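Local coordinates for protein beta-glucosidase (Saccharopolyspora erythraea D, PDB 5M6G) that probably hydrolyses terminal, non-reducing beta-D-glucosyl residues, releasing beta-D-glucose, as a two-domain member of glycoside hydrolase family 3, at residues G76-A79 with V80-H83; Y108-Y111 with Q112-A115. All blocks are in the same frame, centred on the assembly; numbering follows the deposited sequence.

Contact 1 (G76-A79 with V80-H83); sequences GPQA and VADH
Gly76 and Val80 meet on the tightly packed side of the short helix 77-82, where Val80 N donates a hydrogen bond to Gly76 O at 3.0 Å. Val80 sets one methyl against the same carbonyl: with CG1 anti to the backbone N (chi1 169°), CG2 is left beside that nitrogen and comes within 3.3 Å of Gly76 O. Its side chain is buried, packed on Tyr111 of helix 101-116 and on Leu124. One step on, Ala81 N bonds to Pro77 O, and the Ala81 methyl also lies on the buried side. Gly76 is the N-cap of this helix, which links strands 68-71 and 87-90 as the helix of a beta-alpha-beta unit in the TIM-barrel-like N-terminal domain. Across the helix the character changes, for Gln78 and Asp82 are exposed. The Gln78 chain bends at chi2 (50°) and carries its amide over to the carboxylate, where NE2 donates to Asp82 OD1 at 2.7 Å. The oxygen lies in the amide plane, whereas the nitrogen comes from above the carboxylate plane, the two groups being turned 46° apart. Further along, Ala79 O is gripped twice, by His83 N and by His83 ND1, each 3.1 Å away and arriving from opposite faces of the carbonyl plane. That second bond leaves from the imidazole edge and helps fix the ring's rotation, while His345 meets the ring edge-to-face.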
loop_
_atom_site.group_PDB
_atom_site.type_symbol
_atom_site.label_atom_id
_atom_site.label_comp_id
_atom_site.label_asym_id
_atom_site.label_seq_id
_atom_site.Cartn_x
_atom_site.Cartn_y
_atom_site.Cartn_z
ATOM N N GLY A 76 12.883 21.681 5.993
ATOM C CA GLY A 76 12.155 21.902 7.214
ATOM C C GLY A 76 11.031 22.894 7.014
ATOM O O GLY A 76 10.823 23.448 5.921
ATOM N N PRO A 77 10.283 23.135 8.094
ATOM C CA PRO A 77 9.121 24.041 7.994
ATOM C C PRO A 77 9.440 25.391 7.381
ATOM O O PRO A 77 8.731 25.836 6.470
ATOM C CB PRO A 77 8.668 24.158 9.458
ATOM C CG PRO A 77 9.050 22.804 10.057
ATOM C CD PRO A 77 10.368 22.468 9.410
ATOM N N GLN A 78 10.504 26.052 7.844
ATOM C CA GLN A 78 10.804 27.393 7.348
ATOM C C GLN A 78 11.081 27.385 5.850
ATOM O O GLN A 78 10.575 28.246 5.118
ATOM C CB GLN A 78 11.987 27.990 8.112
ATOM C CG GLN A 78 12.134 29.487 7.911
ATOM C CD GLN A 78 10.824 30.213 8.134
ATOM O OE1 GLN A 78 10.236 30.137 9.215
ATOM N NE2 GLN A 78 10.348 30.909 7.104
ATOM N N ALA A 79 11.872 26.420 5.373
ATOM C CA ALA A 79 12.183 26.350 3.944
ATOM C C ALA A 79 10.941 26.065 3.113
ATOM O O ALA A 79 10.787 26.601 2.007
ATOM C CB ALA A 79 13.233 25.276 3.677
ATOM N N VAL A 80 10.061 25.191 3.606
ATOM C CA VAL A 80 8.807 24.937 2.901
ATOM C C VAL A 80 8.017 26.232 2.758
ATOM O O VAL A 80 7.527 26.563 1.674
ATOM C CB VAL A 80 7.993 23.846 3.624
ATOM C CG1 VAL A 80 6.577 23.762 3.050
ATOM C CG2 VAL A 80 8.707 22.497 3.508
ATOM N N ALA A 81 7.914 27.003 3.843
ATOM C CA ALA A 81 7.213 28.283 3.767
ATOM C C ALA A 81 7.950 29.279 2.875
ATOM O O ALA A 81 7.319 29.959 2.053
ATOM C CB ALA A 81 7.012 28.866 5.168
ATOM N N ASP A 82 9.280 29.376 3.012
ATOM C CA ASP A 82 10.041 30.340 2.214
ATOM C C ASP A 82 9.824 30.141 0.717
ATOM O O ASP A 82 9.823 31.116 -0.041
ATOM C CB ASP A 82 11.535 30.250 2.533
ATOM C CG ASP A 82 11.887 30.820 3.898
ATOM O OD1 ASP A 82 11.017 31.441 4.546
ATOM O OD2 ASP A 82 13.048 30.653 4.320
ATOM N N HIS A 83 9.643 28.897 0.265
ATOM C CA HIS A 83 9.455 28.624 -1.155
ATOM C C HIS A 83 7.991 28.464 -1.542
ATOM O O HIS A 83 7.696 28.171 -2.713
ATOM C CB HIS A 83 10.257 27.378 -1.561
ATOM C CG HIS A 83 11.739 27.598 -1.537
ATOM N ND1 HIS A 83 12.525 27.260 -0.456
ATOM C CD2 HIS A 83 12.568 28.165 -2.444
ATOM C CE1 HIS A 83 13.779 27.594 -0.705
ATOM N NE2 HIS A 83 13.832 28.146 -1.905
#

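Contact 2 (Y108-Y111 with Q112-A115); sequences YDSY and QRAA
Tyr108 O accepts from Gln112 N at 3.0 Å and Asp109 O from Arg113 N at 2.9 Å, the i to i+4 pattern of an alpha-helix that continues through Tyr111 and Ala115. The side chains of Tyr108 and Gln112 run side by side in the same direction, with ring and amide planes 79° apart. The Gln112 chain is bent at chi2 (61°), and NE2, oblique to the phenol ring, makes a weak hydrogen bond to Tyr108 OH at 3.1 Å. Firmer partners hold both groups: Asp175, a magnesium ligand, for the phenol, and Leu124 N and Pro386 O for the amide. On another side of the helix, the exposed Arg113, which also touches a crystal neighbour, folds back at chi3; one face of its guanidinium, near the rim, lies over Asp109 O and Ser110 CA, with NH2 3.6 Å from Ser110 CA. The Asp109 carboxylate does not pair with it, Asp109 OD2 being 5.1 Å from Arg113 NH1, and instead makes a salt bridge to Arg390 and takes a hydrogen bond from Ala388 N. The polar ends of the buried side chains Tyr108, Asp109 and Gln112 are thus satisfied chiefly from outside the helix, and Tyr108 acts as a second-shell residue that probably helps position Asp175 beside its magnesium ion.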
loop_
_atom_site.group_PDB
_atom_site.type_symbol
_atom_site.label_atom_id
_atom_site.label_comp_id
_atom_site.label_asym_id
_atom_site.label_seq_id
_atom_site.Cartn_x
_atom_site.Cartn_y
_atom_site.Cartn_z
ATOM N N TYR A 108 3.826 17.386 12.042
ATOM C CA TYR A 108 2.848 17.925 11.103
ATOM C C TYR A 108 2.480 19.366 11.452
ATOM O O TYR A 108 2.517 20.252 10.593
ATOM C CB TYR A 108 1.602 17.041 11.083
ATOM C CG TYR A 108 0.538 17.586 10.164
ATOM C CD1 TYR A 108 0.492 17.211 8.825
ATOM C CD2 TYR A 108 -0.389 18.519 10.622
ATOM C CE1 TYR A 108 -0.476 17.735 7.972
ATOM C CE2 TYR A 108 -1.337 19.048 9.788
ATOM C CZ TYR A 108 -1.383 18.652 8.466
ATOM O OH TYR A 108 -2.341 19.181 7.643
ATOM N N ASP A 109 2.107 19.616 12.716
ATOM C CA ASP A 109 1.711 20.962 13.121
ATOM C C ASP A 109 2.840 21.961 12.941
ATOM O O ASP A 109 2.590 23.141 12.662
ATOM C CB ASP A 109 1.253 20.964 14.580
ATOM C CG ASP A 109 -0.101 20.329 14.763
ATOM O OD1 ASP A 109 -0.760 20.034 13.746
ATOM O OD2 ASP A 109 -0.513 20.138 15.924
ATOM N N SER A 110 4.084 21.516 13.113
ATOM C CA SER A 110 5.219 22.411 12.920
ATOM C C SER A 110 5.306 22.870 11.466
ATOM O O SER A 110 5.482 24.064 11.185
ATOM C CB SER A 110 6.500 21.703 13.354
ATOM O OG SER A 110 7.636 22.497 13.098
ATOM N N TYR A 111 5.171 21.935 10.523
ATOM C CA TYR A 111 5.153 22.329 9.114
ATOM C C TYR A 111 3.978 23.251 8.823
ATOM O O TYR A 111 4.125 24.266 8.127
ATOM C CB TYR A 111 5.095 21.089 8.227
ATOM C CG TYR A 111 6.445 20.471 7.949
ATOM C CD1 TYR A 111 7.278 21.008 6.982
ATOM C CD2 TYR A 111 6.883 19.337 8.652
ATOM C CE1 TYR A 111 8.510 20.459 6.705
ATOM C CE2 TYR A 111 8.126 18.775 8.378
ATOM C CZ TYR A 111 8.934 19.346 7.406
ATOM O OH TYR A 111 10.168 18.815 7.097
ATOM N N GLN A 112 2.812 22.936 9.381
ATOM C CA GLN A 112 1.618 23.715 9.087
ATOM C C GLN A 112 1.731 25.139 9.622
ATOM O O GLN A 112 1.356 26.094 8.929
ATOM C CB GLN A 112 0.396 23.008 9.663
ATOM C CG GLN A 112 -0.916 23.487 9.111
ATOM C CD GLN A 112 -1.018 23.264 7.614
ATOM O OE1 GLN A 112 -0.550 24.085 6.837
ATOM N NE2 GLN A 112 -1.622 22.149 7.207
ATOM N N ARG A 113 2.268 25.310 10.838
ATOM C CA ARG A 113 2.433 26.664 11.375
ATOM C C ARG A 113 3.241 27.546 10.429
ATOM O O ARG A 113 2.901 28.722 10.211
ATOM C CB ARG A 113 3.110 26.617 12.752
ATOM C CG ARG A 113 2.217 26.158 13.894
ATOM C CD ARG A 113 2.847 26.516 15.241
ATOM N NE ARG A 113 4.038 25.718 15.476
ATOM C CZ ARG A 113 4.019 24.505 16.020
ATOM N NH1 ARG A 113 2.871 23.959 16.407
ATOM N NH2 ARG A 113 5.153 23.836 16.184
ATOM N N ALA A 114 4.318 27.001 9.858
ATOM C CA ALA A 114 5.143 27.777 8.941
ATOM C C ALA A 114 4.397 28.092 7.651
ATOM O O ALA A 114 4.426 29.237 7.174
ATOM C CB ALA A 114 6.443 27.036 8.649
ATOM N N ALA A 115 3.703 27.100 7.084
ATOM C CA ALA A 115 2.922 27.343 5.870
ATOM C C ALA A 115 1.856 28.411 6.096
ATOM O O ALA A 115 1.625 29.266 5.233
ATOM C CB ALA A 115 2.278 26.040 5.393
#

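Contacts 1 and 2 lie on successive helices of neighbouring beta-alpha-beta units that share strand 87-90, with centres about 9 Å apart. Pro77 is wedged against the second helix: its CG lies 3.4 Å from Ser110 OG, and its carbonyl O is 3.4 Å from Ala114 CB. Ala81 CB also comes within 3.3 Å of Ala114 O. Tyr111 ties helix 101-116 to the loop before 76-79 through its hydroxyl, bonded to Ala75 O. The two contacts differ in their relation to a magnesium site: the Tyr108 side chain comes within about 3 Å of that of Asp175, which binds the ion with Gly173, whereas the Val80 side chain is about 11 Å from it. Neither contact supplies a residue of the sorbitol pocket.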